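Local coordinates for protein proteophosphoglycan (PDB 2RE3) that is of unknown function but belongs to the DUF1285 family, a fold built of repeated structural motifs, and may be involved in signal transduction, at residues A[28-31]-A[32-35]; A[61-64]-A[65-69]; A[79-83]-A[84-88]; A[146-149]-A[150-153]. All blocks are in the same frame, centred on the assembly; numbering follows the deposited sequence.

Contact 1 of 4, residues A[28-31]-A[32-35]; sequences APVH and LWNP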
loop_
_atom_site.group_PDB
_atom_site.type_symbol
_atom_site.label_atom_id
_atom_site.label_comp_id
_atom_site.label_asym_id
_atom_site.label_seq_id
_atom_site.Cartn_x
_atom_site.Cartn_y
_atom_site.Cartn_z
ATOM N N ALA A 28 -12.300 -4.582 5.950
ATOM C CA ALA A 28 -13.036 -5.745 6.381
ATOM C C ALA A 28 -12.060 -6.724 7.021
ATOM O O ALA A 28 -10.882 -6.709 6.697
ATOM C CB ALA A 28 -13.781 -6.395 5.197
ATOM N N PRO A 29 -12.553 -7.561 7.945
ATOM C CA PRO A 29 -11.722 -8.529 8.671
ATOM C C PRO A 29 -11.537 -9.784 7.849
ATOM O O PRO A 29 -11.947 -10.903 8.223
ATOM C CB PRO A 29 -12.528 -8.782 9.932
ATOM C CG PRO A 29 -13.994 -8.675 9.432
ATOM C CD PRO A 29 -13.965 -7.589 8.377
ATOM N N VAL A 30 -10.879 -9.589 6.718
ATOM C CA VAL A 30 -10.819 -10.598 5.680
ATOM C C VAL A 30 -10.088 -11.853 6.109
ATOM O O VAL A 30 -10.274 -12.896 5.474
ATOM C CB VAL A 30 -10.189 -10.039 4.406
ATOM C CG1 VAL A 30 -11.163 -8.993 3.745
ATOM C CG2 VAL A 30 -8.824 -9.453 4.714
ATOM N N HIS A 31 -9.275 -11.784 7.170
ATOM C CA HIS A 31 -8.563 -12.969 7.617
ATOM C C HIS A 31 -9.397 -13.849 8.528
ATOM O O HIS A 31 -8.919 -14.886 8.982
ATOM C CB HIS A 31 -7.201 -12.623 8.208
ATOM C CG HIS A 31 -6.210 -12.125 7.182
ATOM N ND1 HIS A 31 -5.338 -12.961 6.519
ATOM C CD2 HIS A 31 -5.971 -10.879 6.701
ATOM C CE1 HIS A 31 -4.593 -12.248 5.688
ATOM N NE2 HIS A 31 -4.965 -10.985 5.767
ATOM N N LEU A 32 -10.655 -13.472 8.758
ATOM C CA LEU A 32 -11.608 -14.392 9.370
ATOM C C LEU A 32 -12.191 -15.353 8.338
ATOM O O LEU A 32 -12.741 -16.400 8.707
ATOM C CB LEU A 32 -12.758 -13.661 10.027
ATOM C CG LEU A 32 -12.490 -12.909 11.325
ATOM C CD1 LEU A 32 -13.792 -12.186 11.686
ATOM C CD2 LEU A 32 -12.044 -13.858 12.414
ATOM N N TRP A 33 -12.041 -15.008 7.055
ATOM C CA TRP A 33 -12.780 -15.661 5.988
ATOM C C TRP A 33 -11.904 -16.526 5.095
ATOM O O TRP A 33 -10.822 -16.113 4.684
ATOM C CB TRP A 33 -13.499 -14.609 5.149
ATOM C CG TRP A 33 -14.356 -13.695 5.953
ATOM C CD1 TRP A 33 -15.017 -13.999 7.113
ATOM C CD2 TRP A 33 -14.640 -12.315 5.680
ATOM N NE1 TRP A 33 -15.698 -12.897 7.575
ATOM C CE2 TRP A 33 -15.485 -11.850 6.715
ATOM C CE3 TRP A 33 -14.275 -11.436 4.664
ATOM C CZ2 TRP A 33 -15.959 -10.532 6.762
ATOM C CZ3 TRP A 33 -14.761 -10.150 4.698
ATOM C CH2 TRP A 33 -15.598 -9.707 5.739
ATOM N N ASN A 34 -12.384 -17.729 4.797
ATOM C CA ASN A 34 -11.685 -18.639 3.880
ATOM C C ASN A 34 -12.657 -19.322 2.953
ATOM O O ASN A 34 -12.815 -20.548 2.976
ATOM C CB ASN A 34 -10.847 -19.633 4.662
ATOM C CG ASN A 34 -9.702 -18.962 5.347
ATOM O OD1 ASN A 34 -9.686 -18.829 6.568
ATOM N ND2 ASN A 34 -8.763 -18.472 4.558
ATOM N N PRO A 35 -13.319 -18.515 2.125
ATOM C CA PRO A 35 -14.264 -19.025 1.156
ATOM C C PRO A 35 -13.531 -19.726 0.024
ATOM O O PRO A 35 -12.333 -19.547 -0.135
ATOM C CB PRO A 35 -14.939 -17.767 0.645
ATOM C CG PRO A 35 -13.843 -16.729 0.746
ATOM C CD PRO A 35 -13.206 -17.047 2.050
#
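The indole of Trp33 folds back on the turn just before it, and its six-membered ring meets Ala28, Pro29 and Val30. Ala28 CB approaches obliquely, 3.8 Å from Trp33 CH2, and Pro29 CD lies 3.8 Å from the same Trp33 CH2, the proline ring slanting across the indole. Val30 crosses at about a right angle, its CG1 3.9 Å from Trp33 CZ3. Over the centre of one indole face stands Pro29 O. That oxygen also accepts the N-H of Leu32, with Leu32 N to Pro29 O at 2.9 Å. One residue on, Trp33 N reaches Val30 O at 3.2 Å. These two i to i+3 bonds build a short 3-10 turn, entered through an inverse gamma turn centred on Pro29. A chi1 of -54° sets the indole beside its own backbone N, facing the turn. With an alanine here, Ala28, Pro29 and Val30 would probably lose their apolar cover, leaving the turn held mainly by its two backbone bonds. Farther out, Lys72 NZ gives Val30 O a second donor, and Trp33 also touches Val81 and Pro83 of the neighbouring hairpin. A glycerol, probably from crystallisation, lies about 4 Å from the Trp33 side chain. The two donors on Val30 O and the indole packed over the bend together probably hold the turn's shape at the surface.

Contact 2 of 4, residues A[61-64]-A[65-69]; sequences PAMV and RLFSS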
loop_
_atom_site.group_PDB
_atom_site.type_symbol
_atom_site.label_atom_id
_atom_site.label_comp_id
_atom_site.label_asym_id
_atom_site.label_seq_id
_atom_site.Cartn_x
_atom_site.Cartn_y
_atom_site.Cartn_z
ATOM N N PRO A 61 -13.503 6.889 -7.278
ATOM C CA PRO A 61 -12.800 6.593 -6.038
ATOM C C PRO A 61 -13.653 5.863 -4.998
ATOM O O PRO A 61 -13.135 5.020 -4.291
ATOM C CB PRO A 61 -12.345 7.969 -5.531
ATOM C CG PRO A 61 -12.586 8.934 -6.631
ATOM C CD PRO A 61 -13.521 8.331 -7.602
ATOM N N ALA A 62 -14.955 6.140 -4.939
ATOM C CA ALA A 62 -15.840 5.423 -4.012
ATOM C C ALA A 62 -15.756 3.888 -4.180
ATOM O O ALA A 62 -15.685 3.151 -3.200
ATOM C CB ALA A 62 -17.322 5.935 -4.130
HETATM N N MSE A 63 -15.748 3.424 -5.419
HETATM C CA MSE A 63 -15.793 2.008 -5.696
HETATM C C MSE A 63 -14.420 1.425 -5.467
HETATM O O MSE A 63 -14.269 0.284 -4.978
HETATM C CB MSE A 63 -16.196 1.776 -7.123
HETATM C CG MSE A 63 -16.250 0.306 -7.500
HETATM SE SE MSE A 63 -16.794 0.172 -9.322
HETATM C CE MSE A 63 -18.461 1.183 -9.132
ATOM N N VAL A 64 -13.405 2.201 -5.818
ATOM C CA VAL A 64 -12.069 1.749 -5.546
ATOM C C VAL A 64 -11.882 1.574 -4.016
ATOM O O VAL A 64 -11.193 0.654 -3.585
ATOM C CB VAL A 64 -11.011 2.690 -6.174
ATOM C CG1 VAL A 64 -9.651 2.349 -5.665
ATOM C CG2 VAL A 64 -11.056 2.601 -7.711
ATOM N N ARG A 65 -12.498 2.431 -3.203
ATOM C CA ARG A 65 -12.374 2.322 -1.735
ATOM C C ARG A 65 -13.098 1.084 -1.221
ATOM O O ARG A 65 -12.614 0.369 -0.347
ATOM C CB ARG A 65 -12.983 3.521 -1.057
ATOM C CG ARG A 65 -12.051 4.672 -0.812
ATOM C CD ARG A 65 -12.780 5.793 -0.057
ATOM N NE ARG A 65 -13.136 6.781 -1.045
ATOM C CZ ARG A 65 -14.340 7.287 -1.258
ATOM N NH1 ARG A 65 -15.395 6.997 -0.506
ATOM N NH2 ARG A 65 -14.472 8.141 -2.238
ATOM N N LEU A 66 -14.246 0.827 -1.829
ATOM C CA LEU A 66 -15.098 -0.288 -1.478
ATOM C C LEU A 66 -14.387 -1.613 -1.752
ATOM O O LEU A 66 -14.279 -2.453 -0.857
ATOM C CB LEU A 66 -16.421 -0.186 -2.267
ATOM C CG LEU A 66 -17.601 -1.054 -1.842
ATOM C CD1 LEU A 66 -18.061 -0.632 -0.440
ATOM C CD2 LEU A 66 -18.787 -0.961 -2.856
ATOM N N PHE A 67 -13.859 -1.797 -2.964
ATOM C CA PHE A 67 -13.162 -3.040 -3.265
ATOM C C PHE A 67 -11.882 -3.136 -2.451
ATOM O O PHE A 67 -11.455 -4.221 -2.114
ATOM C CB PHE A 67 -12.823 -3.177 -4.757
ATOM C CG PHE A 67 -13.978 -3.547 -5.615
ATOM C CD1 PHE A 67 -14.675 -4.714 -5.398
ATOM C CD2 PHE A 67 -14.358 -2.745 -6.675
ATOM C CE1 PHE A 67 -15.742 -5.059 -6.201
ATOM C CE2 PHE A 67 -15.418 -3.092 -7.478
ATOM C CZ PHE A 67 -16.106 -4.258 -7.227
ATOM N N SER A 68 -11.248 -2.006 -2.177
ATOM C CA SER A 68 -9.981 -2.005 -1.452
ATOM C C SER A 68 -10.203 -2.471 -0.026
ATOM O O SER A 68 -9.298 -3.033 0.571
ATOM C CB SER A 68 -9.337 -0.608 -1.438
ATOM O OG SER A 68 -8.745 -0.305 -2.700
ATOM N N SER A 69 -11.402 -2.222 0.518
ATOM C CA SER A 69 -11.728 -2.677 1.864
ATOM C C SER A 69 -11.684 -4.218 1.998
ATOM O O SER A 69 -11.549 -4.723 3.113
ATOM C CB SER A 69 -13.091 -2.148 2.329
ATOM O OG SER A 69 -14.209 -2.821 1.733
#
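Val64 O is gripped twice by Ser68: by the backbone Ser68 N at 3.0 Å and by the hydroxyl Ser68 OG at 2.8 Å, the two donors arriving from opposite faces of the carbonyl plane. The hydroxyl gets there because OG lies beside its own backbone N (chi1 -76°), pointing back up the helix. The i to i+4 pair just before it, Met63 (a selenomethionine) and Phe67, is buried and runs side by side in the same direction. Met63 CG presses to 3.5 Å from Phe67 CE2, while Met63 SE stands at the ring's edge, 5.3 Å from the Phe67 centroid, in a Met-aromatic contact. This is the spacing of an alpha helix, 61-68, and the backbone repeats it: Phe67 N meets Met63 O at 2.9 Å, almost straight at 175°. Met63 and Phe67 pack on helix 15-21, through Leu15 among others, and Val64, Phe67 and Ser68 touch Trp51 of strand 51-53. On the exposed side Arg65, bent at chi3, lays one guanidinium face over Ala62 CA, with Arg65 CZ 3.6 Å from Ala62 CA. At the C-terminal end Ser69 OG donates to Leu66 O at 2.6 Å, in the carbonyl plane and on a lone pair.

Contact 3 of 4, residues A[79-83]-A[84-88]; sequences YLVTP and VEKVG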
loop_
_atom_site.group_PDB
_atom_site.type_symbol
_atom_site.label_atom_id
_atom_site.label_comp_id
_atom_site.label_asym_id
_atom_site.label_seq_id
_atom_site.Cartn_x
_atom_site.Cartn_y
_atom_site.Cartn_z
ATOM N N TYR A 79 -6.179 -10.998 -3.333
ATOM C CA TYR A 79 -7.549 -11.418 -3.541
ATOM C C TYR A 79 -8.508 -10.340 -3.051
ATOM O O TYR A 79 -8.111 -9.457 -2.300
ATOM C CB TYR A 79 -7.811 -12.727 -2.792
ATOM C CG TYR A 79 -6.864 -13.800 -3.223
ATOM C CD1 TYR A 79 -5.607 -13.898 -2.658
ATOM C CD2 TYR A 79 -7.197 -14.686 -4.233
ATOM C CE1 TYR A 79 -4.726 -14.867 -3.040
ATOM C CE2 TYR A 79 -6.287 -15.654 -4.655
ATOM C CZ TYR A 79 -5.056 -15.724 -4.038
ATOM O OH TYR A 79 -4.146 -16.656 -4.410
ATOM N N LEU A 80 -9.743 -10.394 -3.538
ATOM C CA LEU A 80 -10.868 -9.679 -2.925
ATOM C C LEU A 80 -11.686 -10.776 -2.284
ATOM O O LEU A 80 -12.062 -11.727 -2.948
ATOM C CB LEU A 80 -11.700 -8.915 -3.978
ATOM C CG LEU A 80 -10.838 -8.025 -4.881
ATOM C CD1 LEU A 80 -11.667 -7.421 -5.936
ATOM C CD2 LEU A 80 -10.116 -6.955 -4.073
ATOM N N VAL A 81 -11.935 -10.649 -0.993
ATOM C CA VAL A 81 -12.511 -11.722 -0.206
ATOM C C VAL A 81 -13.685 -11.213 0.607
ATOM O O VAL A 81 -13.577 -10.227 1.310
ATOM C CB VAL A 81 -11.446 -12.296 0.727
ATOM C CG1 VAL A 81 -11.998 -13.457 1.574
ATOM C CG2 VAL A 81 -10.239 -12.737 -0.109
ATOM N N THR A 82 -14.807 -11.902 0.482
ATOM C CA THR A 82 -15.959 -11.727 1.341
ATOM C C THR A 82 -16.129 -13.065 2.086
ATOM O O THR A 82 -15.420 -14.022 1.804
ATOM C CB THR A 82 -17.227 -11.457 0.498
ATOM O OG1 THR A 82 -17.462 -12.591 -0.347
ATOM C CG2 THR A 82 -17.092 -10.201 -0.349
ATOM N N PRO A 83 -17.091 -13.147 3.008
ATOM C CA PRO A 83 -17.358 -14.438 3.668
ATOM C C PRO A 83 -17.766 -15.574 2.724
ATOM O O PRO A 83 -17.620 -16.741 3.091
ATOM C CB PRO A 83 -18.534 -14.130 4.612
ATOM C CG PRO A 83 -18.514 -12.655 4.804
ATOM C CD PRO A 83 -17.975 -12.076 3.502
ATOM N N VAL A 84 -18.272 -15.261 1.536
ATOM C CA VAL A 84 -18.754 -16.313 0.648
ATOM C C VAL A 84 -17.908 -16.529 -0.602
ATOM O O VAL A 84 -17.921 -17.638 -1.173
ATOM C CB VAL A 84 -20.271 -16.134 0.296
ATOM C CG1 VAL A 84 -21.090 -16.373 1.553
ATOM C CG2 VAL A 84 -20.573 -14.749 -0.311
ATOM N N GLU A 85 -17.132 -15.523 -0.983
ATOM C CA GLU A 85 -16.416 -15.545 -2.249
ATOM C C GLU A 85 -15.003 -14.986 -2.125
ATOM O O GLU A 85 -14.778 -14.065 -1.365
ATOM C CB GLU A 85 -17.195 -14.709 -3.259
ATOM C CG GLU A 85 -16.598 -14.734 -4.646
ATOM C CD GLU A 85 -17.573 -14.302 -5.748
ATOM O OE1 GLU A 85 -18.252 -13.252 -5.599
ATOM O OE2 GLU A 85 -17.633 -15.011 -6.782
ATOM N N LYS A 86 -14.071 -15.549 -2.894
ATOM C CA LYS A 86 -12.706 -15.045 -3.036
ATOM C C LYS A 86 -12.288 -15.018 -4.516
ATOM O O LYS A 86 -12.295 -16.068 -5.173
ATOM C CB LYS A 86 -11.735 -15.946 -2.277
ATOM C CG LYS A 86 -10.303 -15.932 -2.791
ATOM C CD LYS A 86 -9.252 -16.381 -1.750
ATOM C CE LYS A 86 -8.976 -17.889 -1.784
ATOM N NZ LYS A 86 -7.720 -18.250 -1.017
ATOM N N VAL A 87 -11.880 -13.846 -5.021
ATOM C CA VAL A 87 -11.385 -13.739 -6.369
ATOM C C VAL A 87 -9.987 -13.159 -6.422
ATOM O O VAL A 87 -9.620 -12.268 -5.645
ATOM C CB VAL A 87 -12.318 -12.900 -7.238
ATOM C CG1 VAL A 87 -13.631 -13.629 -7.443
ATOM C CG2 VAL A 87 -12.540 -11.515 -6.642
ATOM N N GLY A 88 -9.201 -13.656 -7.364
ATOM C CA GLY A 88 -7.842 -13.177 -7.558
ATOM C C GLY A 88 -7.752 -11.891 -8.387
ATOM O O GLY A 88 -8.430 -11.771 -9.401
#
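Leu80 and Val87 pair through both backbone bonds of an antiparallel hydrogen-bonded pair: Leu80 N to Val87 O at 2.8 Å, and Val87 N to Leu80 O at 3.0 Å. Toward the turn, Thr82 N meets Glu85 O at 2.8 Å. The turn itself is tied by the threonine hydroxyl. Thr82 OG1 sits between its backbone N and carbonyl carbon (chi1 61°), which points it across the bend, where it accepts Glu85 N at 3.0 Å and, weakly, Val84 N. On the face shared by Tyr79, Val81 and Lys86, the lysine crosses the tyrosine obliquely. Lys86 CD lies 3.6 Å from Tyr79 CD2, and the bend at chi3 brings NZ over the ring face, 4.7 Å from the Tyr79 centroid, a cation-pi contact. The ammonium also has a salt bridge with Glu74 OE1, and Tyr79 OH is hydrogen-bonded to Arg77 NE, so both polar ends have partners. A leucine in place of Tyr79 would probably cost Lys86 its aromatic face and leave Arg77 NE without the hydroxyl. On the other face Leu80 CB packs 3.8 Å from Val87 CG2, and both side chains touch Ile41. Strands 77-81 and 86-91 thus form a hairpin inside the mixed sheet, with strand 71-74 joined through Tyr79 to Lys72, Val81 bonding to Ile70 just before that strand, and 37-45 joined along Lys86 and Gly88.

Contact 4 of 4, residues A[146-149]-A[150-153]; sequences HVRA and GLEA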
loop_
_atom_site.group_PDB
_atom_site.type_symbol
_atom_site.label_atom_id
_atom_site.label_comp_id
_atom_site.label_asym_id
_atom_site.label_seq_id
_atom_site.Cartn_x
_atom_site.Cartn_y
_atom_site.Cartn_z
ATOM N N HIS A 146 4.008 -0.290 5.248
ATOM C CA HIS A 146 2.955 -1.247 5.546
ATOM C C HIS A 146 1.729 -0.501 6.052
ATOM O O HIS A 146 1.840 0.430 6.869
ATOM C CB HIS A 146 3.465 -2.224 6.605
ATOM C CG HIS A 146 2.478 -3.261 7.050
ATOM N ND1 HIS A 146 1.697 -3.096 8.167
ATOM C CD2 HIS A 146 2.214 -4.507 6.587
ATOM C CE1 HIS A 146 0.963 -4.183 8.357
ATOM N NE2 HIS A 146 1.258 -5.057 7.415
ATOM N N VAL A 147 0.573 -0.883 5.533
ATOM C CA VAL A 147 -0.710 -0.294 5.936
ATOM C C VAL A 147 -1.459 -1.295 6.802
ATOM O O VAL A 147 -1.832 -0.976 7.919
ATOM C CB VAL A 147 -1.577 0.029 4.708
ATOM C CG1 VAL A 147 -2.918 0.652 5.144
ATOM C CG2 VAL A 147 -0.768 0.876 3.712
ATOM N N ARG A 148 -1.692 -2.507 6.287
ATOM C CA ARG A 148 -2.318 -3.533 7.109
ATOM C C ARG A 148 -2.164 -4.908 6.503
ATOM O O ARG A 148 -2.153 -5.068 5.278
ATOM C CB ARG A 148 -3.822 -3.249 7.333
ATOM C CG ARG A 148 -4.690 -3.276 6.069
ATOM C CD ARG A 148 -6.208 -3.259 6.397
ATOM N NE ARG A 148 -6.969 -3.348 5.143
ATOM C CZ ARG A 148 -7.174 -2.324 4.319
ATOM N NH1 ARG A 148 -6.740 -1.113 4.637
ATOM N NH2 ARG A 148 -7.843 -2.494 3.177
ATOM N N ALA A 149 -2.039 -5.900 7.372
ATOM C CA ALA A 149 -2.163 -7.292 6.987
ATOM C C ALA A 149 -1.341 -7.651 5.749
ATOM O O ALA A 149 -1.760 -8.453 4.921
ATOM C CB ALA A 149 -3.627 -7.637 6.794
ATOM N N GLY A 150 -0.159 -7.053 5.643
ATOM C CA GLY A 150 0.764 -7.290 4.515
ATOM C C GLY A 150 0.493 -6.446 3.302
ATOM O O GLY A 150 1.191 -6.556 2.283
ATOM N N LEU A 151 -0.542 -5.619 3.360
ATOM C CA LEU A 151 -0.827 -4.778 2.237
ATOM C C LEU A 151 0.027 -3.520 2.420
ATOM O O LEU A 151 -0.087 -2.833 3.436
ATOM C CB LEU A 151 -2.292 -4.413 2.198
ATOM C CG LEU A 151 -3.306 -5.552 2.214
ATOM C CD1 LEU A 151 -4.678 -4.920 2.367
ATOM C CD2 LEU A 151 -3.214 -6.438 0.955
ATOM N N GLU A 152 0.871 -3.229 1.434
ATOM C CA GLU A 152 1.767 -2.128 1.507
ATOM C C GLU A 152 1.360 -1.009 0.570
ATOM O O GLU A 152 0.691 -1.248 -0.417
ATOM C CB GLU A 152 3.160 -2.579 1.137
ATOM C CG GLU A 152 3.825 -3.411 2.182
ATOM C CD GLU A 152 5.238 -3.762 1.779
ATOM O OE1 GLU A 152 5.410 -4.328 0.680
ATOM O OE2 GLU A 152 6.163 -3.449 2.554
ATOM N N ALA A 153 1.801 0.206 0.914
ATOM C CA ALA A 153 1.677 1.371 0.072
ATOM C C ALA A 153 3.063 1.777 -0.516
ATOM O O ALA A 153 4.060 1.941 0.213
ATOM C CB ALA A 153 1.090 2.514 0.880
#
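His146 and Gly150 meet across a tight hairpin made by a type I' turn, Arg148 to Leu151, followed back along the first strand by a classic beta bulge. The backbone bonds define both features. Leu151 N closes the turn onto Arg148 O at 2.6 Å. In the bulge Leu151 O takes two donors, Val147 N at 2.9 Å and Arg148 N at 3.3 Å, so that two residues of strand 144-148 face one residue of strand 151-155. A side chain then secures the turn: Gly150 N donates to His146 NE2 at 3.0 Å, near the ring's edge but tilted 25° from its plane. Extended away from its backbone N (chi1 179°), the imidazole reaches along the hairpin to that N-H. The other ring nitrogen, ND1, is hydrogen-bonded to Asn128 OD1, consistent with its proton lying on that side. Charges are answered from outside the hairpin, Arg148 NH1 by Asp120 and Glu152 OE1 by Arg131. Gly150 O accepts from Arg73 NH1, a bond to strand 71-74 in the N-terminal half of the chain. The apolar contacts are few. Val147 CG2 lies 3.8 Å from Ala153 CB, and both residues touch Thr116; Leu151 and Ala153 pack on Phe96. Leu151 CD1 rests over one face of the Arg148 guanidinium, 3.9 Å from Arg148 NE.

In the fold
Contacts 1, 2 and 3 belong to the N-terminal half of the chain, contact 4 to the C-terminal half, where it lies near the chain's centre. Contact 1 is a surface turn built on carbon packing over backbone bonds; the others are partly buried. Contacts 3 and 4 are hairpins in corresponding places of two sheets with the same strand order, yet one turn is tied by a threonine hydroxyl and the other by an imidazole. Contact 2 is a helix with one buried side. Contacts 1 and 3 pack directly, Trp33 and Pro35 against the hairpin turn. Between the two halves, His31 touches Ala149, and Ser68 O lies 3.0 Å from Arg148 NH2.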